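Putative NADPH:quinone reductase (Bacillus thuringiensis, PDB 3GMS) probably reduces quinones with NADPH, as a putative quinone oxidoreductase of the medium-chain dehydrogenase/reductase type with a GroES-like and a Rossmann-type domain. Local coordinates at residues 91-96 against 278-283. Residues are numbered along the deposited sequence; the frame is centred on the assembly and turned at random.
Sequences LPLRGE and YKWQET
A cation-pi contact between R94 and W280 joins the loop after strand 89-92 of the GroES-like region to helix 277-292. The guanidinium stands steeply on the indole, its plane 75° from that of the ring, and presents an edge to one face. R94 NH1 leads, 3.3 Å from W280 CD1, while R94 CZ lies 4.5 Å from the centroid of the five-membered ring and nearly over it. Arginine suits the place because its aliphatic part packs too: R94 CD rests 3.4 Å from W280 CZ2, and a bend at chi3 (55°) brings the charged end back over the pyrrole part. L93 CD1 comes to the six-membered ring obliquely, 3.8 Å from W280 CH2, an apolar partner for a buried ring. Tryptophan offers a long, flat surface for both neighbours; with CG anti to the backbone N (chi1 -169°), it extends from the helix toward the loop. Its one polar atom, NE1, is satisfied by N272 OD1. R94 also makes a cation-pi contact with F109. Around the pair, V111 of strand 110-112 and L130 of helix 127-139 pack on the indole, V111 also touching L93, while Y126 lies against L93 and R94.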
loop_
_atom_site.group_PDB
_atom_site.type_symbol
_atom_site.label_atom_id
_atom_site.label_comp_id
_atom_site.label_asym_id
_atom_site.label_seq_id
_atom_site.Cartn_x
_atom_site.Cartn_y
_atom_site.Cartn_z
ATOM N N LEU A 91 -11.607 5.803 8.386
ATOM C CA LEU A 91 -10.205 5.337 8.476
ATOM C C LEU A 91 -9.412 6.317 9.346
ATOM O O LEU A 91 -9.261 7.487 8.964
ATOM C CB LEU A 91 -9.553 5.246 7.086
ATOM C CG LEU A 91 -10.396 4.625 5.970
ATOM C CD1 LEU A 91 -9.604 4.691 4.632
ATOM C CD2 LEU A 91 -10.874 3.187 6.291
ATOM N N PRO A 92 -8.932 5.868 10.509
ATOM C CA PRO A 92 -8.167 6.846 11.319
ATOM C C PRO A 92 -6.655 6.837 10.980
ATOM O O PRO A 92 -5.864 6.137 11.629
ATOM C CB PRO A 92 -8.432 6.370 12.724
ATOM C CG PRO A 92 -8.590 4.857 12.616
ATOM C CD PRO A 92 -9.185 4.598 11.250
ATOM N N LEU A 93 -6.272 7.570 9.948
ATOM C CA LEU A 93 -4.936 7.395 9.343
ATOM C C LEU A 93 -3.973 8.458 9.853
ATOM O O LEU A 93 -4.407 9.444 10.437
ATOM C CB LEU A 93 -5.050 7.406 7.816
ATOM C CG LEU A 93 -6.088 6.459 7.208
ATOM C CD1 LEU A 93 -6.197 6.599 5.682
ATOM C CD2 LEU A 93 -5.750 4.982 7.571
ATOM N N ARG A 94 -2.674 8.221 9.663
ATOM C CA ARG A 94 -1.591 9.188 9.973
ATOM C C ARG A 94 -1.581 9.603 11.428
ATOM O O ARG A 94 -1.273 10.772 11.760
ATOM C CB ARG A 94 -1.701 10.423 9.047
ATOM C CG ARG A 94 -1.656 10.064 7.581
ATOM C CD ARG A 94 -1.849 11.240 6.605
ATOM N NE ARG A 94 -0.892 12.337 6.822
ATOM C CZ ARG A 94 -0.877 13.435 6.072
ATOM N NH1 ARG A 94 -1.710 13.532 5.034
ATOM N NH2 ARG A 94 -0.031 14.423 6.353
ATOM N N GLY A 95 -1.932 8.664 12.296
ATOM C CA GLY A 95 -1.905 8.878 13.743
ATOM C C GLY A 95 -1.219 7.678 14.349
ATOM O O GLY A 95 -0.112 7.282 13.921
ATOM N N GLU A 96 -1.864 7.090 15.346
ATOM C CA GLU A 96 -1.298 5.935 16.023
ATOM C C GLU A 96 -1.324 4.673 15.183
ATOM O O GLU A 96 -2.096 4.554 14.238
ATOM C CB GLU A 96 -2.040 5.654 17.329
ATOM C CG GLU A 96 -1.893 6.796 18.316
ATOM C CD GLU A 96 -2.710 6.566 19.555
ATOM O OE1 GLU A 96 -3.829 6.020 19.454
ATOM O OE2 GLU A 96 -2.212 6.949 20.637
ATOM N N TYR A 278 -6.635 19.106 2.658
ATOM C CA TYR A 278 -7.781 19.256 1.796
ATOM C C TYR A 278 -7.599 18.358 0.572
ATOM O O TYR A 278 -8.499 17.578 0.211
ATOM C CB TYR A 278 -7.928 20.721 1.369
ATOM C CG TYR A 278 -9.059 20.915 0.394
ATOM C CD1 TYR A 278 -10.378 21.063 0.853
ATOM C CD2 TYR A 278 -8.824 20.925 -0.985
ATOM C CE1 TYR A 278 -11.445 21.220 -0.058
ATOM C CE2 TYR A 278 -9.882 21.070 -1.901
ATOM C CZ TYR A 278 -11.186 21.214 -1.426
ATOM O OH TYR A 278 -12.225 21.375 -2.328
ATOM N N LYS A 279 -6.429 18.467 -0.059
ATOM C CA LYS A 279 -6.147 17.659 -1.239
ATOM C C LYS A 279 -6.106 16.150 -0.909
ATOM O O LYS A 279 -6.535 15.295 -1.716
ATOM C CB LYS A 279 -4.828 18.060 -1.888
ATOM C CG LYS A 279 -4.527 17.157 -3.080
ATOM C CD LYS A 279 -3.513 17.670 -4.074
ATOM C CE LYS A 279 -3.337 16.594 -5.128
ATOM N NZ LYS A 279 -2.699 17.127 -6.327
ATOM N N TRP A 280 -5.511 15.847 0.242
ATOM C CA TRP A 280 -5.405 14.454 0.719
ATOM C C TRP A 280 -6.837 13.880 0.875
ATOM O O TRP A 280 -7.141 12.834 0.336
ATOM C CB TRP A 280 -4.602 14.460 2.019
ATOM C CG TRP A 280 -4.164 13.116 2.530
ATOM C CD1 TRP A 280 -3.037 12.421 2.172
ATOM C CD2 TRP A 280 -4.836 12.324 3.504
ATOM N NE1 TRP A 280 -2.985 11.229 2.871
ATOM C CE2 TRP A 280 -4.056 11.159 3.714
ATOM C CE3 TRP A 280 -5.998 12.502 4.259
ATOM C CZ2 TRP A 280 -4.437 10.144 4.616
ATOM C CZ3 TRP A 280 -6.377 11.496 5.160
ATOM C CH2 TRP A 280 -5.575 10.343 5.339
ATOM N N GLN A 281 -7.726 14.600 1.567
ATOM C CA GLN A 281 -9.135 14.169 1.683
ATOM C C GLN A 281 -9.861 14.056 0.344
ATOM O O GLN A 281 -10.577 13.083 0.114
ATOM C CB GLN A 281 -9.938 15.104 2.590
ATOM C CG GLN A 281 -9.546 15.109 4.034
ATOM C CD GLN A 281 -9.991 13.854 4.807
ATOM O OE1 GLN A 281 -10.931 13.134 4.415
ATOM N NE2 GLN A 281 -9.339 13.617 5.915
ATOM N N GLU A 282 -9.667 15.039 -0.551
ATOM C CA GLU A 282 -10.266 15.010 -1.882
ATOM C C GLU A 282 -9.824 13.799 -2.668
ATOM O O GLU A 282 -10.599 13.198 -3.421
ATOM C CB GLU A 282 -9.837 16.247 -2.653
ATOM C CG GLU A 282 -10.666 17.417 -2.277
ATOM C CD GLU A 282 -12.057 17.244 -2.839
ATOM O OE1 GLU A 282 -12.197 17.388 -4.071
ATOM O OE2 GLU A 282 -12.976 16.913 -2.060
ATOM N N THR A 283 -8.568 13.428 -2.480
ATOM C CA THR A 283 -8.025 12.257 -3.179
ATOM C C THR A 283 -8.720 10.986 -2.670
ATOM O O THR A 283 -9.059 10.092 -3.462
ATOM C CB THR A 283 -6.480 12.170 -3.008
ATOM O OG1 THR A 283 -5.897 13.383 -3.505
ATOM C CG2 THR A 283 -5.885 11.008 -3.783
#